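Local coordinates for protein dihydropyrimidinase (Dictyostelium discoideum, PDB 2FTW) that catalyses the reversible, zinc-dependent hydrolytic ring opening of 5,6-dihydrouracil and 5,6-dihydrothymine, the second step of reductive pyrimidine degradation, at residues 371-374 and 375-379; 465-468 and 469-473; 277-280 and 281-284; 301-304 and 305-308. All blocks are in the same frame, centred on the assembly; numbering follows the deposited sequence.

Contact 1. Residues 371-374 and 375-379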
loop_
_atom_site.group_PDB
_atom_site.type_symbol
_atom_site.label_atom_id
_atom_site.label_comp_id
_atom_site.label_asym_id
_atom_site.label_seq_id
_atom_site.Cartn_x
_atom_site.Cartn_y
_atom_site.Cartn_z
ATOM N N CYS A 371 -9.584 -19.030 19.248
ATOM C CA CYS A 371 -9.131 -17.936 20.139
ATOM C C CYS A 371 -9.364 -16.537 19.544
ATOM O O CYS A 371 -9.775 -15.626 20.238
ATOM C CB CYS A 371 -7.646 -18.125 20.506
ATOM S SG CYS A 371 -7.342 -19.592 21.555
ATOM N N GLN A 372 -9.103 -16.376 18.253
ATOM C CA GLN A 372 -9.370 -15.098 17.585
ATOM C C GLN A 372 -10.870 -14.805 17.518
ATOM O O GLN A 372 -11.282 -13.642 17.465
ATOM C CB GLN A 372 -8.769 -15.069 16.183
ATOM C CG GLN A 372 -7.255 -15.230 16.170
ATOM C CD GLN A 372 -6.674 -15.318 14.777
ATOM O OE1 GLN A 372 -7.288 -15.862 13.857
ATOM N NE2 GLN A 372 -5.463 -14.782 14.616
ATOM N N PHE A 373 -11.689 -15.852 17.523
ATOM C CA PHE A 373 -13.137 -15.662 17.583
ATOM C C PHE A 373 -13.588 -15.117 18.941
ATOM O O PHE A 373 -14.452 -14.240 19.017
ATOM C CB PHE A 373 -13.858 -16.975 17.250
ATOM C CG PHE A 373 -15.327 -16.930 17.502
ATOM C CD1 PHE A 373 -15.838 -17.291 18.752
ATOM C CD2 PHE A 373 -16.204 -16.523 16.504
ATOM C CE1 PHE A 373 -17.195 -17.258 19.004
ATOM C CE2 PHE A 373 -17.575 -16.488 16.748
ATOM C CZ PHE A 373 -18.068 -16.868 18.006
ATOM N N VAL A 374 -13.014 -15.629 20.021
ATOM C CA VAL A 374 -13.327 -15.106 21.343
ATOM C C VAL A 374 -12.868 -13.641 21.489
ATOM O O VAL A 374 -13.625 -12.790 21.982
ATOM C CB VAL A 374 -12.779 -16.041 22.452
ATOM C CG1 VAL A 374 -12.811 -15.390 23.805
ATOM C CG2 VAL A 374 -13.601 -17.316 22.484
ATOM N N ARG A 375 -11.662 -13.338 21.014
ATOM C CA ARG A 375 -11.186 -11.948 20.988
ATOM C C ARG A 375 -12.166 -11.041 20.270
ATOM O O ARG A 375 -12.582 -10.035 20.810
ATOM C CB ARG A 375 -9.842 -11.850 20.281
ATOM C CG ARG A 375 -9.175 -10.509 20.423
ATOM C CD ARG A 375 -8.369 -10.173 19.220
ATOM N NE ARG A 375 -9.174 -9.461 18.238
ATOM C CZ ARG A 375 -9.074 -9.596 16.923
ATOM N NH1 ARG A 375 -8.206 -10.450 16.369
ATOM N NH2 ARG A 375 -9.871 -8.872 16.156
ATOM N N ALA A 376 -12.510 -11.412 19.037
ATOM C CA ALA A 376 -13.443 -10.654 18.193
ATOM C C ALA A 376 -14.893 -10.498 18.743
ATOM O O ALA A 376 -15.596 -9.547 18.369
ATOM C CB ALA A 376 -13.489 -11.282 16.829
ATOM N N THR A 377 -15.339 -11.416 19.610
ATOM C CA THR A 377 -16.720 -11.393 20.103
ATOM C C THR A 377 -16.918 -11.058 21.595
ATOM O O THR A 377 -18.043 -10.816 22.008
ATOM C CB THR A 377 -17.435 -12.723 19.842
ATOM O OG1 THR A 377 -16.787 -13.782 20.559
ATOM C CG2 THR A 377 -17.489 -13.023 18.360
ATOM N N SER A 378 -15.855 -11.065 22.399
ATOM C CA SER A 378 -15.977 -10.672 23.803
ATOM C C SER A 378 -14.752 -9.960 24.383
ATOM O O SER A 378 -14.858 -8.835 24.850
ATOM C CB SER A 378 -16.327 -11.875 24.679
ATOM O OG SER A 378 -15.366 -12.902 24.582
ATOM N N SER A 379 -13.605 -10.626 24.354
ATOM C CA SER A 379 -12.473 -10.232 25.189
ATOM C C SER A 379 -11.888 -8.859 24.834
ATOM O O SER A 379 -11.482 -8.109 25.722
ATOM C CB SER A 379 -11.381 -11.316 25.143
ATOM O OG SER A 379 -11.916 -12.587 25.508
#
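This is a local, largely buried contact along helix 370-384, where Phe373 and Val374 meet Thr377, Ser378 and Ser379 one turn further on. The helix widens here. Regular i to i+4 bonds come first, from Arg375 N to Cys371 O at 3.1 Å and from Ala376 N to Gln372 O at 3.0 Å. After that the pattern changes. Val374 O accepts three backbone N-H groups. Ser378 N is the closest, 2.8 Å from Val374 O, and comes nearly along the C=O axis. Ser379 N, 3.2 Å from Val374 O, makes the i to i+5 bond of a pi-type turn. Thr377 N also bonds to it, from above the carbonyl plane. Phe373 O, which gets only a weak bond from Thr377 N, is served by the hydroxyl of that residue. Thr377 OG1 donates to Phe373 O at 2.8 Å. With OG1 between the backbone N and the carbonyl carbon (chi1 63°), the hydroxyl turns back to the preceding turn, while the methyl lies over the Phe373 ring. Thr377 CG2 is 4.0 Å from the ring centroid of Phe373 and 18° off its normal, a CH-pi contact. On another side of the helix, Val374 CG1 packs 3.4 Å from Ser379 OG, which is also hydrogen-bonded to Gly392 O. Arg375 NH2 bonds to Leu314 O and Asp320 O. Phe373 reaches helix 354-363, where Trp359 meets it edge-to-face. Phe373 also touches Leu59, and Val374 and Ser378 touch Pro60, so the widened turn sits between that helix and strand 57-64.

Contact 2. Residues 465-468 and 469-473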
loop_
_atom_site.group_PDB
_atom_site.type_symbol
_atom_site.label_atom_id
_atom_site.label_comp_id
_atom_site.label_asym_id
_atom_site.label_seq_id
_atom_site.Cartn_x
_atom_site.Cartn_y
_atom_site.Cartn_z
ATOM N N PRO A 465 -15.097 2.204 34.492
ATOM C CA PRO A 465 -14.168 3.261 34.899
ATOM C C PRO A 465 -13.424 3.947 33.746
ATOM O O PRO A 465 -13.121 3.310 32.702
ATOM C CB PRO A 465 -13.173 2.525 35.805
ATOM C CG PRO A 465 -13.911 1.336 36.306
ATOM C CD PRO A 465 -14.800 0.923 35.160
ATOM N N PRO A 466 -13.101 5.239 33.932
ATOM C CA PRO A 466 -12.283 5.902 32.934
ATOM C C PRO A 466 -10.826 5.453 33.008
ATOM O O PRO A 466 -10.438 4.746 33.943
ATOM C CB PRO A 466 -12.402 7.383 33.316
ATOM C CG PRO A 466 -12.624 7.370 34.773
ATOM C CD PRO A 466 -13.441 6.140 35.048
ATOM N N PHE A 467 -10.045 5.910 32.034
ATOM C CA PHE A 467 -8.611 5.632 31.912
ATOM C C PHE A 467 -8.253 4.141 31.879
ATOM O O PHE A 467 -7.320 3.687 32.529
ATOM C CB PHE A 467 -7.818 6.409 32.953
ATOM C CG PHE A 467 -7.870 7.887 32.742
ATOM C CD1 PHE A 467 -7.103 8.477 31.735
ATOM C CD2 PHE A 467 -8.691 8.689 33.517
ATOM C CE1 PHE A 467 -7.147 9.831 31.521
ATOM C CE2 PHE A 467 -8.740 10.056 33.312
ATOM C CZ PHE A 467 -7.973 10.631 32.303
ATOM N N GLY A 468 -9.012 3.396 31.083
ATOM C CA GLY A 468 -8.747 2.001 30.841
ATOM C C GLY A 468 -7.636 1.778 29.837
ATOM O O GLY A 468 -6.955 2.722 29.402
ATOM N N PRO A 469 -7.432 0.506 29.461
ATOM C CA PRO A 469 -6.420 0.072 28.505
ATOM C C PRO A 469 -6.237 0.961 27.271
ATOM O O PRO A 469 -5.123 1.091 26.782
ATOM C CB PRO A 469 -6.929 -1.301 28.085
ATOM C CG PRO A 469 -7.582 -1.831 29.316
ATOM C CD PRO A 469 -8.202 -0.639 29.987
ATOM N N VAL A 470 -7.312 1.570 26.778
ATOM C CA VAL A 470 -7.223 2.392 25.575
ATOM C C VAL A 470 -6.360 3.652 25.807
ATOM O O VAL A 470 -5.939 4.289 24.862
ATOM C CB VAL A 470 -8.613 2.753 24.982
ATOM C CG1 VAL A 470 -9.432 1.501 24.682
ATOM C CG2 VAL A 470 -9.372 3.693 25.869
ATOM N N PHE A 471 -6.085 3.959 27.072
ATOM C CA PHE A 471 -5.234 5.074 27.470
ATOM C C PHE A 471 -3.829 4.671 27.877
ATOM O O PHE A 471 -3.041 5.531 28.259
ATOM C CB PHE A 471 -5.913 5.869 28.598
ATOM C CG PHE A 471 -6.948 6.821 28.098
ATOM C CD1 PHE A 471 -8.236 6.387 27.854
ATOM C CD2 PHE A 471 -6.613 8.143 27.815
ATOM C CE1 PHE A 471 -9.191 7.258 27.354
ATOM C CE2 PHE A 471 -7.557 9.034 27.318
ATOM C CZ PHE A 471 -8.851 8.591 27.082
ATOM N N ASP A 472 -3.489 3.386 27.768
ATOM C CA ASP A 472 -2.122 2.939 28.075
ATOM C C ASP A 472 -1.185 3.506 27.005
ATOM O O ASP A 472 -1.498 3.455 25.815
ATOM C CB ASP A 472 -2.001 1.403 28.102
ATOM C CG ASP A 472 -2.810 0.739 29.234
ATOM O OD1 ASP A 472 -3.316 1.427 30.147
ATOM O OD2 ASP A 472 -2.948 -0.501 29.190
ATOM N N GLY A 473 -0.059 4.078 27.430
ATOM C CA GLY A 473 0.907 4.684 26.509
ATOM C C GLY A 473 0.740 6.168 26.215
ATOM O O GLY A 473 1.682 6.829 25.769
HETATM O O HOH W 1 -4.659 3.526 30.790
#
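A short 3-10 turn, 469-471, lies in the loop before helix 474-481, and Phe467 and Phe471 pack together across its start. The rings form a T-shaped (edge-to-face) pair. The edge of Phe467 is directed at the face of Phe471, with centroids 5.2 Å apart and planes at 63°. Phe467 CD1 makes the closest approach, 4.0 Å from Phe471 CD2, and it lies over the Phe471 ring. In Phe471, CG stands beside the backbone N (chi1 -81°), which brings the ring back over the residues before the turn. Phe471 N donates to Gly468 O at 2.8 Å, an i to i+3 bond with an angle of 163° at the hydrogen. Asp472 N follows with a bond to Pro469 O at 3.0 Å. Gly468 O lies near the plane of the Phe471 ring, at its edge. A water lies 2.8 Å from Gly468 O and 2.6 Å from Asp472 OD1, within hydrogen-bonding reach of both. Asp472 OD1 also bonds to Tyr23 OH of a second subunit, so the turn lies at a subunit contact of the homotetramer. Arg266 NH1 bonds to Val470 O and Asp472 O from the same chain. Phe471 also touches Thr241 and Pro242. Gly473 then takes the N-cap position of helix 474-481. The successive i to i+3 bonds are typical of a 3-10 turn, here leading into the N terminus of a helix.

Contact 3. Residues 277-280 and 281-284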
loop_
_atom_site.group_PDB
_atom_site.type_symbol
_atom_site.label_atom_id
_atom_site.label_comp_id
_atom_site.label_asym_id
_atom_site.label_seq_id
_atom_site.Cartn_x
_atom_site.Cartn_y
_atom_site.Cartn_z
ATOM N N GLY A 277 -21.778 -10.521 7.226
ATOM C CA GLY A 277 -22.686 -11.594 6.840
ATOM C C GLY A 277 -23.447 -11.440 5.530
ATOM O O GLY A 277 -23.822 -12.450 4.935
ATOM N N VAL A 278 -23.704 -10.210 5.081
ATOM C CA VAL A 278 -24.463 -10.002 3.827
ATOM C C VAL A 278 -23.940 -8.830 3.003
ATOM O O VAL A 278 -23.148 -8.016 3.478
ATOM C CB VAL A 278 -25.998 -9.833 4.072
ATOM C CG1 VAL A 278 -26.541 -10.942 4.980
ATOM C CG2 VAL A 278 -26.319 -8.486 4.685
ATOM N N ASP A 279 -24.378 -8.749 1.755
ATOM C CA ASP A 279 -23.976 -7.626 0.918
ATOM C C ASP A 279 -25.176 -6.781 0.530
ATOM O O ASP A 279 -26.318 -7.191 0.734
ATOM C CB ASP A 279 -23.167 -8.100 -0.288
ATOM C CG ASP A 279 -24.018 -8.701 -1.374
ATOM O OD1 ASP A 279 -25.258 -8.573 -1.330
ATOM O OD2 ASP A 279 -23.425 -9.297 -2.298
ATOM N N GLY A 280 -24.902 -5.602 -0.026
ATOM C CA GLY A 280 -25.928 -4.581 -0.251
ATOM C C GLY A 280 -26.751 -4.754 -1.515
ATOM O O GLY A 280 -27.595 -3.924 -1.816
ATOM N N SER A 281 -26.502 -5.830 -2.254
ATOM C CA SER A 281 -27.283 -6.164 -3.447
ATOM C C SER A 281 -28.755 -6.464 -3.130
ATOM O O SER A 281 -29.584 -6.491 -4.041
ATOM C CB SER A 281 -26.652 -7.361 -4.176
ATOM O OG SER A 281 -26.788 -8.563 -3.416
ATOM N N HIS A 282 -29.076 -6.714 -1.857
ATOM C CA HIS A 282 -30.477 -6.860 -1.423
ATOM C C HIS A 282 -31.294 -5.556 -1.513
ATOM O O HIS A 282 -32.520 -5.603 -1.525
ATOM C CB HIS A 282 -30.558 -7.381 0.007
ATOM C CG HIS A 282 -29.997 -8.754 0.184
ATOM N ND1 HIS A 282 -28.760 -8.979 0.747
ATOM C CD2 HIS A 282 -30.503 -9.973 -0.119
ATOM C CE1 HIS A 282 -28.526 -10.278 0.774
ATOM N NE2 HIS A 282 -29.568 -10.902 0.259
ATOM N N MET A 283 -30.614 -4.406 -1.565
ATOM C CA MET A 283 -31.290 -3.113 -1.791
ATOM C C MET A 283 -31.788 -2.935 -3.237
ATOM O O MET A 283 -32.609 -2.053 -3.503
ATOM C CB MET A 283 -30.380 -1.935 -1.387
ATOM C CG MET A 283 -30.302 -1.708 0.128
ATOM S SD MET A 283 -29.120 -0.420 0.624
ATOM C CE MET A 283 -27.571 -1.233 0.243
ATOM N N TRP A 284 -31.290 -3.766 -4.156
ATOM C CA TRP A 284 -31.769 -3.793 -5.540
ATOM C C TRP A 284 -32.819 -4.877 -5.780
ATOM O O TRP A 284 -33.210 -5.103 -6.922
ATOM C CB TRP A 284 -30.610 -3.983 -6.525
ATOM C CG TRP A 284 -29.852 -2.727 -6.818
ATOM C CD1 TRP A 284 -29.931 -1.967 -7.947
ATOM C CD2 TRP A 284 -28.888 -2.090 -5.968
ATOM N NE1 TRP A 284 -29.068 -0.894 -7.862
ATOM C CE2 TRP A 284 -28.420 -0.943 -6.655
ATOM C CE3 TRP A 284 -28.371 -2.380 -4.698
ATOM C CZ2 TRP A 284 -27.472 -0.078 -6.113
ATOM C CZ3 TRP A 284 -27.409 -1.513 -4.153
ATOM C CH2 TRP A 284 -26.980 -0.372 -4.865
#
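Asp279 OD1 is gripped twice by Ser281. The hydroxyl Ser281 OG donates to Asp279 OD1 at 2.6 Å, on the syn side of the carboxylate. Ser281 N bonds to Asp279 OD1 at 3.2 Å, from well above the carboxylate plane. This bond closes an Asx turn, which leads into the 3-10 segment 281-284. Asp279 CG lies between its backbone N and carbonyl carbon (chi1 77°), an arrangement that turns the carboxylate onward to Ser281. His282 ND1 donates to Asp279 O at 3.0 Å, with the oxygen 22° out of the imidazole plane. The ring also stacks with Phe294. Gly280 O receives Met283 N at 3.1 Å, an i to i+3 bond. Gly280 O also lies in the plane of the Trp284 ring, at its edge, 3.4 Å from Trp284 CE3. Met283 CE bends back to 3.4 Å from Gly280 O. At the end of the segment, Trp284 NE1 bonds to Arg486 O of a third subunit. The bond from His282 ND1 implies a proton on that nitrogen. The nearby Asp279 carboxylate would probably stabilise positive charge on the imidazole, though whether the ring is charged remains unsettled.

Contact 4. Residues 301-304 and 305-308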
loop_
_atom_site.group_PDB
_atom_site.type_symbol
_atom_site.label_atom_id
_atom_site.label_comp_id
_atom_site.label_asym_id
_atom_site.label_seq_id
_atom_site.Cartn_x
_atom_site.Cartn_y
_atom_site.Cartn_z
ATOM N N ARG A 301 -22.663 -2.689 1.865
ATOM C CA ARG A 301 -22.015 -2.345 0.604
ATOM C C ARG A 301 -22.281 -3.393 -0.457
ATOM O O ARG A 301 -22.243 -4.585 -0.156
ATOM C CB ARG A 301 -20.504 -2.144 0.801
ATOM C CG ARG A 301 -20.152 -1.034 1.816
ATOM C CD ARG A 301 -20.816 0.277 1.427
ATOM N NE ARG A 301 -20.552 1.385 2.331
ATOM C CZ ARG A 301 -21.091 2.597 2.191
ATOM N NH1 ARG A 301 -20.799 3.554 3.054
ATOM N NH2 ARG A 301 -21.929 2.857 1.181
ATOM N N PRO A 302 -22.583 -2.954 -1.698
ATOM C CA PRO A 302 -22.838 -3.904 -2.768
ATOM C C PRO A 302 -21.592 -4.569 -3.347
ATOM O O PRO A 302 -21.740 -5.603 -3.995
ATOM C CB PRO A 302 -23.574 -3.066 -3.822
ATOM C CG PRO A 302 -23.119 -1.688 -3.616
ATOM C CD PRO A 302 -22.764 -1.561 -2.147
ATOM N N ASP A 303 -20.391 -4.010 -3.130
ATOM C CA ASP A 303 -19.139 -4.702 -3.506
ATOM C C ASP A 303 -19.069 -6.083 -2.826
ATOM O O ASP A 303 -18.965 -6.146 -1.604
ATOM C CB ASP A 303 -17.897 -3.872 -3.124
ATOM C CG ASP A 303 -16.578 -4.595 -3.428
ATOM O OD1 ASP A 303 -16.596 -5.809 -3.739
ATOM O OD2 ASP A 303 -15.503 -3.952 -3.344
ATOM N N PRO A 304 -19.094 -7.183 -3.623
ATOM C CA PRO A 304 -19.120 -8.564 -3.118
ATOM C C PRO A 304 -17.925 -8.984 -2.263
ATOM O O PRO A 304 -18.069 -9.851 -1.391
ATOM C CB PRO A 304 -19.146 -9.410 -4.400
ATOM C CG PRO A 304 -19.638 -8.486 -5.465
ATOM C CD PRO A 304 -19.077 -7.163 -5.105
ATOM N N ARG A 305 -16.753 -8.396 -2.509
ATOM C CA ARG A 305 -15.585 -8.824 -1.739
ATOM C C ARG A 305 -15.522 -8.176 -0.343
ATOM O O ARG A 305 -14.639 -8.494 0.456
ATOM C CB ARG A 305 -14.287 -8.669 -2.547
ATOM C CG ARG A 305 -13.870 -7.259 -2.896
ATOM C CD ARG A 305 -12.676 -7.280 -3.837
ATOM N NE ARG A 305 -11.552 -8.029 -3.278
ATOM C CZ ARG A 305 -10.678 -7.547 -2.397
ATOM N NH1 ARG A 305 -10.777 -6.301 -1.951
ATOM N NH2 ARG A 305 -9.701 -8.327 -1.950
ATOM N N THR A 306 -16.505 -7.339 -0.030
ATOM C CA THR A 306 -16.516 -6.571 1.199
ATOM C C THR A 306 -16.438 -7.368 2.502
ATOM O O THR A 306 -15.590 -7.088 3.353
ATOM C CB THR A 306 -17.755 -5.658 1.270
ATOM O OG1 THR A 306 -17.700 -4.705 0.212
ATOM C CG2 THR A 306 -17.804 -4.914 2.597
ATOM N N LYS A 307 -17.326 -8.344 2.672
ATOM C CA LYS A 307 -17.410 -9.021 3.964
ATOM C C LYS A 307 -16.190 -9.878 4.267
ATOM O O LYS A 307 -15.783 -9.987 5.430
ATOM C CB LYS A 307 -18.718 -9.823 4.097
ATOM C CG LYS A 307 -18.792 -11.137 3.391
ATOM C CD LYS A 307 -20.232 -11.667 3.479
ATOM C CE LYS A 307 -20.384 -13.010 2.774
ATOM N NZ LYS A 307 -21.739 -13.599 3.022
ATOM N N GLY A 308 -15.611 -10.475 3.230
ATOM C CA GLY A 308 -14.379 -11.248 3.361
ATOM C C GLY A 308 -13.205 -10.379 3.789
ATOM O O GLY A 308 -12.397 -10.785 4.629
HETATM O O HOH W 2 -16.495 -11.133 0.681
HETATM O O HOH W 3 -19.455 -8.787 1.014
#
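Asp303 meets Arg305 and Thr306 at the start of helix 306-316. Asp303 CB lies 3.4 Å from Thr306 OG1. With CG anti to the backbone N (chi1 177°), the carboxylate is carried forward over the turn. Asp303 CG lies 3.8 Å from Thr306 OG1. At the tip, Asp303 OD1 accepts from Arg305 N at 2.9 Å, a capping bond that reaches it from above the carboxylate plane. In one of two modelled conformers, the methylenes of Arg305 lie beside the Asp303 carboxylate, OD2 included. The type I beta turn from Asp303 to Thr306 closes on Asp303 O. Thr306 OG1 donates to Asp303 O at 2.6 Å, and Thr306 N bonds to Asp303 O at 3.2 Å. Both come from the same face of the carbonyl plane. Two waters extend the cap. Each donates to Pro304 O; one accepts from Lys307 N at 2.7 Å and the other from Gly308 N. Arg301, two residues before the turn, forms salt bridges to Glu217 of helix 214-219 and Glu225 of helix 223-239. Lys307 NZ bonds to Gly277 O at the end of helix 273-277, and Asp303 rests on Ile251 of helix 251-262.

Overall arrangement
From the N terminus the order is contact 3, contact 4, contact 1, contact 2. They run in series, and none nests or crosses. Contact 3 turns the loop after helix 273-277. Contact 4 closes the turn into helix 306-316. These two touch: Gly280 N lies 2.8 Å from Arg301 O, a probable hydrogen bond, so the two loops are joined side by side. Contact 1 shapes a turn inside helix 370-384, its centre about 22 Å from that of contact 4. Contact 2 forms the turn before helix 474-481. Contacts 2 and 3 lie on opposite sides of the chain's centre, and each meets a different neighbouring subunit.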